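PDB 6DGM: phosphoglycerol transferase GacH from Streptococcus pyogenes MGAS5005, which probably transfers glycerol phosphate onto the rhamnose polysaccharide of the streptococcal cell wall, this chain being its sulfatase-like, metal-binding catalytic domain. Local coordinates for residues 54-66 and 217-229. Numbering follows the deposited sequence.
Sequences RVSNVTVSHDVLP and PEEIVAEGKNFTE
Thr59 and Glu223 form the hydrogen-bonded pair at the middle of a short antiparallel ladder: Thr59 N reaches Glu223 O at 2.8 Å on an almost straight bond (176° at the hydrogen), and Glu223 N returns to Thr59 O. Lys225 N to Asn57 O and Ser61 N to Val221 O extend the ladder at its two ends. Beyond Ser61 N, a side chain takes over from the backbone. Ser61 OG accepts from Val221 N at 2.8 Å, taking the place that Ser61's own carbonyl oxygen would fill in a regular hydrogen-bonded pair; its chi1 of 54° sets the hydroxyl between its own N and carbonyl carbon, turned toward Val221. The same oxygen shares a hydrogen bond with His62 ND1, met in the plane of the imidazole at its edge, which helps fix the ring's rotation. His62 CE1 then lies 3.2 Å from Glu219 O.

Strands 58-60 and 222-224 make a separate two-stranded sheet within the sulfatase-like (alkaline phosphatase clan) domain, apart from its large mixed sheet and away from the metal and glycerol phosphate sites. Helix 229-257 lies against it, with Thr236 and Asn232 bonding Ala222 N and Gly224 N.

Apolar contacts gather on the face carrying Val58, Val60 and Ala222. Val60 CG2 meets Ala222 CB at 4.1 Å. Farther along the chain Val64 CG1 sits 3.9 Å from Ile220 CG2 and also against Ile220 CD1. At the other end Val58 CG2 touches Phe227 CZ at 4.0 Å. The type II turn from Gly224 to Phe227 folds that ring back over its own strand, placing Gly224 CA over the centre of the Phe227 ring, 3.3 Å above its plane. Nearby, Asn57 CB packs on Lys225 CB, and a water donates to Lys225 O while accepting weakly from Asn57 ND2.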
loop_
_atom_site.group_PDB
_atom_site.type_symbol
_atom_site.label_atom_id
_atom_site.label_comp_id
_atom_site.label_asym_id
_atom_site.label_seq_id
_atom_site.Cartn_x
_atom_site.Cartn_y
_atom_site.Cartn_z
ATOM N N ARG A 54 -7.323 -18.412 -2.555
ATOM C CA ARG A 54 -7.778 -18.241 -1.182
ATOM C C ARG A 54 -9.295 -18.179 -1.066
ATOM O O ARG A 54 -9.824 -18.206 0.050
ATOM C CB ARG A 54 -7.222 -16.952 -0.563
ATOM C CG ARG A 54 -5.865 -17.077 0.040
ATOM C CD ARG A 54 -5.574 -15.896 0.969
ATOM N NE ARG A 54 -5.675 -14.618 0.287
ATOM C CZ ARG A 54 -4.754 -14.154 -0.550
ATOM N NH1 ARG A 54 -3.663 -14.874 -0.815
ATOM N NH2 ARG A 54 -4.915 -12.975 -1.119
ATOM N N VAL A 55 -10.005 -18.040 -2.178
ATOM C CA VAL A 55 -11.462 -18.039 -2.156
ATOM C C VAL A 55 -11.935 -19.485 -2.141
ATOM O O VAL A 55 -11.724 -20.226 -3.109
ATOM C CB VAL A 55 -12.028 -17.257 -3.352
ATOM C CG1 VAL A 55 -13.527 -17.155 -3.240
ATOM C CG2 VAL A 55 -11.379 -15.877 -3.392
ATOM N N SER A 56 -12.600 -19.877 -1.046
ATOM C CA SER A 56 -12.792 -21.288 -0.723
ATOM C C SER A 56 -13.461 -22.061 -1.854
ATOM O O SER A 56 -13.060 -23.189 -2.172
ATOM C CB SER A 56 -13.642 -21.425 0.551
ATOM O OG SER A 56 -13.077 -20.719 1.637
ATOM N N ASN A 57 -14.524 -21.512 -2.431
ATOM C CA ASN A 57 -15.344 -22.287 -3.354
ATOM C C ASN A 57 -14.936 -22.122 -4.809
ATOM O O ASN A 57 -15.696 -22.523 -5.699
ATOM C CB ASN A 57 -16.824 -21.950 -3.182
ATOM C CG ASN A 57 -17.386 -22.472 -1.886
ATOM O OD1 ASN A 57 -16.872 -23.428 -1.309
ATOM N ND2 ASN A 57 -18.463 -21.858 -1.431
ATOM N N VAL A 58 -13.752 -21.593 -5.061
ATOM C CA VAL A 58 -13.251 -21.331 -6.411
ATOM C C VAL A 58 -12.261 -22.414 -6.794
ATOM O O VAL A 58 -11.468 -22.874 -5.959
ATOM C CB VAL A 58 -12.578 -19.939 -6.459
ATOM C CG1 VAL A 58 -11.522 -19.862 -7.563
ATOM C CG2 VAL A 58 -13.630 -18.872 -6.640
ATOM N N THR A 59 -12.278 -22.799 -8.068
ATOM C CA THR A 59 -11.280 -23.688 -8.641
ATOM C C THR A 59 -10.728 -23.029 -9.899
ATOM O O THR A 59 -11.499 -22.551 -10.737
ATOM C CB THR A 59 -11.891 -25.045 -8.989
ATOM O OG1 THR A 59 -12.472 -25.631 -7.816
ATOM C CG2 THR A 59 -10.816 -25.989 -9.532
ATOM N N VAL A 60 -9.406 -22.994 -10.021
ATOM C CA VAL A 60 -8.724 -22.462 -11.197
ATOM C C VAL A 60 -7.909 -23.594 -11.800
ATOM O O VAL A 60 -7.300 -24.380 -11.067
ATOM C CB VAL A 60 -7.817 -21.262 -10.853
ATOM C CG1 VAL A 60 -7.312 -20.596 -12.126
ATOM C CG2 VAL A 60 -8.558 -20.262 -9.999
ATOM N N SER A 61 -7.921 -23.697 -13.132
ATOM C CA SER A 61 -7.265 -24.817 -13.799
ATOM C C SER A 61 -5.749 -24.770 -13.648
ATOM O O SER A 61 -5.087 -25.812 -13.731
ATOM C CB SER A 61 -7.616 -24.809 -15.291
ATOM O OG SER A 61 -7.306 -23.536 -15.852
ATOM N N HIS A 62 -5.187 -23.578 -13.458
ATOM C CA HIS A 62 -3.755 -23.399 -13.330
ATOM C C HIS A 62 -3.488 -22.359 -12.256
ATOM O O HIS A 62 -4.322 -21.499 -11.978
ATOM C CB HIS A 62 -3.126 -22.874 -14.631
ATOM C CG HIS A 62 -3.271 -23.801 -15.792
ATOM N ND1 HIS A 62 -4.476 -24.026 -16.420
ATOM C CD2 HIS A 62 -2.359 -24.561 -16.441
ATOM C CE1 HIS A 62 -4.300 -24.891 -17.404
ATOM N NE2 HIS A 62 -3.025 -25.232 -17.436
ATOM N N ASP A 63 -2.308 -22.438 -11.661
ATOM C CA ASP A 63 -1.842 -21.377 -10.782
ATOM C C ASP A 63 -1.566 -20.150 -11.637
ATOM O O ASP A 63 -0.805 -20.227 -12.609
ATOM C CB ASP A 63 -0.568 -21.846 -10.091
ATOM C CG ASP A 63 -0.097 -20.904 -9.015
ATOM O OD1 ASP A 63 -0.656 -19.796 -8.860
ATOM O OD2 ASP A 63 0.848 -21.283 -8.302
ATOM N N VAL A 64 -2.201 -19.023 -11.303
ATOM C CA VAL A 64 -2.035 -17.802 -12.090
ATOM C C VAL A 64 -1.138 -16.787 -11.406
ATOM O O VAL A 64 -0.880 -15.721 -11.975
ATOM C CB VAL A 64 -3.386 -17.173 -12.499
ATOM C CG1 VAL A 64 -4.148 -18.153 -13.399
ATOM C CG2 VAL A 64 -4.210 -16.771 -11.282
ATOM N N LEU A 65 -0.660 -17.084 -10.202
ATOM C CA LEU A 65 0.313 -16.227 -9.536
ATOM C C LEU A 65 1.554 -17.023 -9.138
ATOM O O LEU A 65 2.069 -16.839 -8.029
ATOM C CB LEU A 65 -0.319 -15.578 -8.304
ATOM C CG LEU A 65 -1.443 -14.578 -8.579
ATOM C CD1 LEU A 65 -1.933 -13.994 -7.256
ATOM C CD2 LEU A 65 -1.010 -13.455 -9.494
ATOM N N PRO A 66 2.085 -17.909 -9.994
ATOM C CA PRO A 66 3.247 -18.702 -9.540
ATOM C C PRO A 66 4.482 -17.870 -9.250
ATOM O O PRO A 66 5.172 -18.133 -8.255
ATOM C CB PRO A 66 3.472 -19.698 -10.689
ATOM C CG PRO A 66 2.917 -19.000 -11.885
ATOM C CD PRO A 66 1.718 -18.234 -11.388
ATOM N N PRO A 217 -4.636 -16.554 -21.876
ATOM C CA PRO A 217 -4.491 -17.957 -22.294
ATOM C C PRO A 217 -5.773 -18.776 -22.143
ATOM O O PRO A 217 -6.335 -18.822 -21.059
ATOM C CB PRO A 217 -3.415 -18.493 -21.339
ATOM C CG PRO A 217 -2.700 -17.284 -20.844
ATOM C CD PRO A 217 -3.728 -16.212 -20.767
ATOM N N GLU A 218 -6.222 -19.422 -23.224
ATOM C CA GLU A 218 -7.505 -20.111 -23.183
ATOM C C GLU A 218 -7.474 -21.312 -22.255
ATOM O O GLU A 218 -8.530 -21.720 -21.755
ATOM C CB GLU A 218 -7.938 -20.538 -24.586
ATOM C CG GLU A 218 -7.040 -21.532 -25.245
ATOM C CD GLU A 218 -7.517 -21.834 -26.663
ATOM O OE1 GLU A 218 -6.680 -22.209 -27.511
ATOM O OE2 GLU A 218 -8.732 -21.670 -26.912
ATOM N N GLU A 219 -6.291 -21.873 -22.000
ATOM C CA GLU A 219 -6.191 -23.009 -21.096
ATOM C C GLU A 219 -6.491 -22.620 -19.649
ATOM O O GLU A 219 -6.779 -23.502 -18.830
ATOM C CB GLU A 219 -4.805 -23.649 -21.189
ATOM C CG GLU A 219 -3.637 -22.722 -20.889
ATOM C CD GLU A 219 -3.084 -22.006 -22.131
ATOM O OE1 GLU A 219 -3.841 -21.788 -23.106
ATOM O OE2 GLU A 219 -1.876 -21.658 -22.125
ATOM N N ILE A 220 -6.433 -21.337 -19.318
ATOM C CA ILE A 220 -6.785 -20.896 -17.970
ATOM C C ILE A 220 -8.294 -20.744 -17.899
ATOM O O ILE A 220 -8.879 -19.903 -18.594
ATOM C CB ILE A 220 -6.081 -19.582 -17.605
ATOM C CG1 ILE A 220 -4.575 -19.791 -17.511
ATOM C CG2 ILE A 220 -6.638 -19.026 -16.285
ATOM C CD1 ILE A 220 -3.831 -18.519 -17.323
ATOM N N VAL A 221 -8.930 -21.567 -17.076
ATOM C CA VAL A 221 -10.375 -21.522 -16.890
ATOM C C VAL A 221 -10.632 -21.626 -15.393
ATOM O O VAL A 221 -9.902 -22.300 -14.664
ATOM C CB VAL A 221 -11.122 -22.632 -17.656
ATOM C CG1 VAL A 221 -10.891 -22.492 -19.160
ATOM C CG2 VAL A 221 -10.710 -23.983 -17.177
ATOM N N ALA A 222 -11.670 -20.941 -14.937
ATOM C CA ALA A 222 -11.966 -20.882 -13.516
ATOM C C ALA A 222 -13.468 -21.000 -13.332
ATOM O O ALA A 222 -14.259 -20.614 -14.201
ATOM C CB ALA A 222 -11.440 -19.595 -12.877
ATOM N N GLU A 223 -13.855 -21.579 -12.209
ATOM C CA GLU A 223 -15.265 -21.674 -11.878
ATOM C C GLU A 223 -15.392 -21.609 -10.368
ATOM O O GLU A 223 -14.438 -21.871 -9.632
ATOM C CB GLU A 223 -15.897 -22.954 -12.418
ATOM C CG GLU A 223 -15.288 -24.221 -11.876
ATOM C CD GLU A 223 -15.892 -25.459 -12.497
ATOM O OE1 GLU A 223 -16.401 -25.364 -13.634
ATOM O OE2 GLU A 223 -15.862 -26.525 -11.844
ATOM N N GLY A 224 -16.580 -21.229 -9.924
ATOM C CA GLY A 224 -16.916 -21.231 -8.519
ATOM C C GLY A 224 -18.177 -22.050 -8.285
ATOM O O GLY A 224 -19.036 -22.154 -9.161
ATOM N N LYS A 225 -18.269 -22.626 -7.087
ATOM C CA LYS A 225 -19.422 -23.438 -6.729
ATOM C C LYS A 225 -20.692 -22.606 -6.826
ATOM O O LYS A 225 -20.789 -21.523 -6.239
ATOM C CB LYS A 225 -19.246 -23.965 -5.299
ATOM C CG LYS A 225 -20.323 -24.931 -4.855
ATOM C CD LYS A 225 -20.092 -25.429 -3.430
ATOM C CE LYS A 225 -21.252 -26.296 -2.961
ATOM N NZ LYS A 225 -20.966 -26.980 -1.666
ATOM N N ASN A 226 -21.653 -23.098 -7.609
ATOM C CA ASN A 226 -22.942 -22.429 -7.768
ATOM C C ASN A 226 -22.818 -21.038 -8.379
ATOM O O ASN A 226 -23.745 -20.227 -8.269
ATOM C CB ASN A 226 -23.688 -22.360 -6.440
ATOM C CG ASN A 226 -24.021 -23.723 -5.912
ATOM O OD1 ASN A 226 -24.457 -24.586 -6.665
ATOM N ND2 ASN A 226 -23.789 -23.942 -4.622
ATOM N N PHE A 227 -21.712 -20.755 -9.057
ATOM C CA PHE A 227 -21.585 -19.475 -9.728
ATOM C C PHE A 227 -22.488 -19.424 -10.955
ATOM O O PHE A 227 -22.732 -20.439 -11.622
ATOM C CB PHE A 227 -20.156 -19.236 -10.207
ATOM C CG PHE A 227 -19.226 -18.719 -9.154
ATOM C CD1 PHE A 227 -19.485 -18.892 -7.808
ATOM C CD2 PHE A 227 -18.089 -18.055 -9.526
ATOM C CE1 PHE A 227 -18.591 -18.417 -6.844
ATOM C CE2 PHE A 227 -17.201 -17.566 -8.582
ATOM C CZ PHE A 227 -17.455 -17.747 -7.237
ATOM N N THR A 228 -22.951 -18.218 -11.279
ATOM C CA THR A 228 -23.606 -17.986 -12.550
ATOM C C THR A 228 -22.581 -18.040 -13.685
ATOM O O THR A 228 -21.366 -17.971 -13.471
ATOM C CB THR A 228 -24.251 -16.606 -12.566
ATOM O OG1 THR A 228 -23.229 -15.607 -12.488
ATOM C CG2 THR A 228 -25.218 -16.446 -11.394
ATOM N N GLU A 229 -23.089 -18.144 -14.916
ATOM C CA GLU A 229 -22.203 -18.089 -16.075
ATOM C C GLU A 229 -21.378 -16.810 -16.069
ATOM O O GLU A 229 -20.168 -16.838 -16.331
ATOM C CB GLU A 229 -23.036 -18.187 -17.351
ATOM C CG GLU A 229 -23.708 -19.544 -17.556
ATOM C CD GLU A 229 -25.124 -19.650 -16.942
ATOM O OE1 GLU A 229 -25.492 -18.849 -16.043
ATOM O OE2 GLU A 229 -25.876 -20.551 -17.375
HETATM O O HOH W 1 -20.098 -20.251 -3.906
#